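Local structure of putative integron gene cassette protein (Uncultured bacterium, 3FUY) at residues L66-G71 with I143-S148. The protein is of unknown function, a product of a mobile integron gene cassette with a mixed beta sheet and a helix packed against it. Residues are numbered along the deposited sequence; the frame is centred on the assembly and turned at random.
Sequences LDKMKG and IADEHS
Lys68 NZ is gripped by three oxygens: Asp145 OD2 across the contact, the backbone O of Leu139 and the hydroxyl OG1 of Thr151. The bond from Lys68 NZ to Asp145 OD2 is a salt bridge of 2.7 Å. It uses the anti lone pair of OD2, turned away from OD1. Lys68 bends once, at chi2 (-52°), and then runs extended toward Asp145, which comes from the opposite direction. Asp145 OD1 serves its own loop. It accepts from the backbone N of His147 at 2.7 Å, from well above the carboxylate plane, which makes an Asx turn. It also accepts from Cys149 N. A type I turn runs from Asp145 to Ser148, closed by Ser148 N to Asp145 O at 2.9 Å. His147 reaches back to helix 59-79, where its NE2 hydrogen-bonds Asp63. The Asp67 carboxylate is modelled at the edge of that ring, too close to CE1 to be trusted, and makes no hydrogen bond to ND1. With an alanine in place of Asp145, the Lys68 ammonium would probably lose its carboxylate mate, and the turn its side-chain acceptor. One carboxylate thus both shapes the loop before strand 150-160 and ties it to helix 59-79, probably balancing the charge of a buried lysine.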
ATOM      1  N   LEU B  66       5.839  11.175 -11.595  1.00 22.33           N
ATOM      2  CA  LEU B  66       4.852  11.211 -12.676  1.00 23.64           C
ATOM      3  C   LEU B  66       5.416  11.852 -13.954  1.00 22.71           C
ATOM      4  O   LEU B  66       5.132  11.394 -15.062  1.00 22.19           O
ATOM      5  CB  LEU B  66       3.569  11.922 -12.233  1.00 23.91           C
ATOM      6  CG  LEU B  66       2.751  11.174 -11.166  1.00 27.40           C
ATOM      7  CD1 LEU B  66       1.585  12.024 -10.663  1.00 27.72           C
ATOM      8  CD2 LEU B  66       2.255   9.846 -11.707  1.00 25.73           C
ATOM      9  N   ASP B  67       6.208  12.913 -13.810  1.00 22.33           N
ATOM     10  CA  ASP B  67       6.796  13.542 -14.987  1.00 22.56           C
ATOM     11  C   ASP B  67       7.777  12.615 -15.716  1.00 23.36           C
ATOM     12  O   ASP B  67       7.791  12.573 -16.949  1.00 21.83           O
ATOM     13  CB  ASP B  67       7.465  14.875 -14.635  1.00 27.23           C
ATOM     14  CG  ASP B  67       6.463  16.026 -14.524  1.00 33.76           C
ATOM     15  OD1 ASP B  67       5.278  15.842 -14.867  1.00 41.27           O
ATOM     16  OD2 ASP B  67       6.871  17.130 -14.097  1.00 46.00           O
ATOM     17  N   LYS B  68       8.597  11.873 -14.965  1.00 20.95           N
ATOM     18  CA  LYS B  68       9.511  10.922 -15.592  1.00 22.33           C
ATOM     19  C   LYS B  68       8.746   9.737 -16.219  1.00 19.96           C
ATOM     20  O   LYS B  68       9.128   9.224 -17.268  1.00 19.38           O
ATOM     21  CB  LYS B  68      10.576  10.419 -14.593  1.00 20.20           C
ATOM     22  CG  LYS B  68      11.425  11.518 -13.947  1.00 21.20           C
ATOM     23  CD  LYS B  68      12.038  12.444 -14.992  1.00 23.70           C
ATOM     24  CE  LYS B  68      12.581  13.724 -14.334  1.00 22.65           C
ATOM     25  NZ  LYS B  68      13.321  14.591 -15.294  1.00 23.66           N
HETATM   26  N   MSE B  69       7.662   9.303 -15.578  1.00 21.43           N
HETATM   27  CA  MSE B  69       6.803   8.276 -16.188  1.00 21.69           C
HETATM   28  C   MSE B  69       6.291   8.775 -17.529  1.00 21.31           C
HETATM   29  O   MSE B  69       6.254   8.036 -18.506  1.00 19.63           O
HETATM   30  CB  MSE B  69       5.626   7.914 -15.272  1.00 20.73           C
HETATM   31  CG  MSE B  69       6.110   7.282 -13.978  1.00 24.54           C
HETATM   32 SE   MSE B  69       4.692   7.013 -12.670  0.89 31.31          SE
HETATM   33  CE  MSE B  69       3.769   5.505 -13.496  1.00 20.55           C
ATOM     34  N   LYS B  70       5.926  10.053 -17.580  1.00 19.79           N
ATOM     35  CA  LYS B  70       5.474  10.628 -18.833  1.00 23.00           C
ATOM     36  C   LYS B  70       6.631  10.700 -19.855  1.00 22.85           C
ATOM     37  O   LYS B  70       6.446  10.427 -21.035  1.00 21.64           O
ATOM     38  CB  LYS B  70       4.867  12.007 -18.602  1.00 25.41           C
ATOM     39  CG  LYS B  70       4.377  12.673 -19.899  1.00 33.61           C
ATOM     40  CD  LYS B  70       3.735  14.030 -19.627  1.00 38.31           C
ATOM     41  CE  LYS B  70       3.210  14.650 -20.919  1.00 45.66           C
ATOM     42  NZ  LYS B  70       4.266  14.769 -21.962  1.00 40.77           N
ATOM     43  N   GLY B  71       7.831  11.047 -19.395  1.00 23.20           N
ATOM     44  CA  GLY B  71       8.959  11.141 -20.308  1.00 21.37           C
ATOM     45  C   GLY B  71       9.225   9.805 -20.998  1.00 23.52           C
ATOM     46  O   GLY B  71       9.500   9.750 -22.205  1.00 21.50           O
ATOM     47  N   ILE B 143      20.670  17.731 -16.962  1.00 27.99           N
ATOM     48  CA  ILE B 143      20.280  19.125 -16.755  1.00 29.16           C
ATOM     49  C   ILE B 143      19.217  19.217 -15.662  1.00 27.74           C
ATOM     50  O   ILE B 143      18.616  18.201 -15.278  1.00 23.02           O
ATOM     51  CB  ILE B 143      19.766  19.793 -18.052  1.00 30.30           C
ATOM     52  CG1 ILE B 143      18.476  19.141 -18.538  1.00 28.46           C
ATOM     53  CG2 ILE B 143      20.817  19.731 -19.148  1.00 32.62           C
ATOM     54  CD1 ILE B 143      17.817  19.878 -19.682  1.00 31.16           C
ATOM     55  N   ALA B 144      19.012  20.421 -15.136  1.00 26.56           N
ATOM     56  CA  ALA B 144      17.967  20.638 -14.135  1.00 27.15           C
ATOM     57  C   ALA B 144      16.641  20.825 -14.846  1.00 27.03           C
ATOM     58  O   ALA B 144      16.556  21.566 -15.816  1.00 22.57           O
ATOM     59  CB  ALA B 144      18.292  21.857 -13.247  1.00 30.33           C
ATOM     60  N   ASP B 145      15.602  20.145 -14.363  1.00 27.63           N
ATOM     61  CA  ASP B 145      14.324  20.160 -15.056  1.00 26.06           C
ATOM     62  C   ASP B 145      13.308  21.085 -14.382  1.00 27.87           C
ATOM     63  O   ASP B 145      13.674  21.972 -13.593  1.00 26.39           O
ATOM     64  CB  ASP B 145      13.776  18.722 -15.187  1.00 23.50           C
ATOM     65  CG  ASP B 145      13.432  18.087 -13.827  1.00 25.49           C
ATOM     66  OD1 ASP B 145      13.356  18.825 -12.831  1.00 24.38           O
ATOM     67  OD2 ASP B 145      13.253  16.848 -13.757  1.00 26.43           O
ATOM     68  N   GLU B 146      12.029  20.852 -14.669  1.00 28.04           N
ATOM     69  CA  GLU B 146      10.971  21.720 -14.172  1.00 26.94           C
ATOM     70  C   GLU B 146      10.729  21.505 -12.687  1.00 25.87           C
ATOM     71  O   GLU B 146       9.956  22.234 -12.079  1.00 29.05           O
ATOM     72  CB  GLU B 146       9.673  21.525 -14.956  1.00 30.82           C
ATOM     73  CG  GLU B 146       9.741  21.982 -16.396  1.00 33.42           C
ATOM     74  CD  GLU B 146      10.697  21.140 -17.219  1.00 40.29           C
ATOM     75  OE1 GLU B 146      10.780  19.914 -16.969  1.00 35.61           O
ATOM     76  OE2 GLU B 146      11.385  21.711 -18.097  1.00 46.30           O
ATOM     77  N   HIS B 147      11.386  20.503 -12.112  1.00 26.25           N
ATOM     78  CA  HIS B 147      11.387  20.323 -10.657  1.00 28.76           C
ATOM     79  C   HIS B 147      12.738  20.680 -10.042  1.00 27.53           C
ATOM     80  O   HIS B 147      13.000  20.346  -8.891  1.00 29.70           O
ATOM     81  CB  HIS B 147      11.008  18.879 -10.279  1.00 25.50           C
ATOM     82  CG  HIS B 147       9.556  18.556 -10.486  1.00 28.74           C
ATOM     83  ND1 HIS B 147       9.070  18.021 -11.660  1.00 30.15           N
ATOM     84  CD2 HIS B 147       8.487  18.686  -9.664  1.00 29.17           C
ATOM     85  CE1 HIS B 147       7.763  17.843 -11.560  1.00 28.97           C
ATOM     86  NE2 HIS B 147       7.382  18.238 -10.357  1.00 29.54           N
ATOM     87  N   SER B 148      13.596  21.352 -10.808  1.00 26.57           N
ATOM     88  CA  SER B 148      14.980  21.601 -10.389  1.00 24.80           C
ATOM     89  C   SER B 148      15.692  20.302 -10.039  1.00 27.25           C
ATOM     90  O   SER B 148      16.542  20.275  -9.159  1.00 30.82           O
ATOM     91  CB  SER B 148      15.044  22.539  -9.185  1.00 29.72           C
ATOM     92  OG  SER B 148      14.415  23.767  -9.473  1.00 36.08           O
TER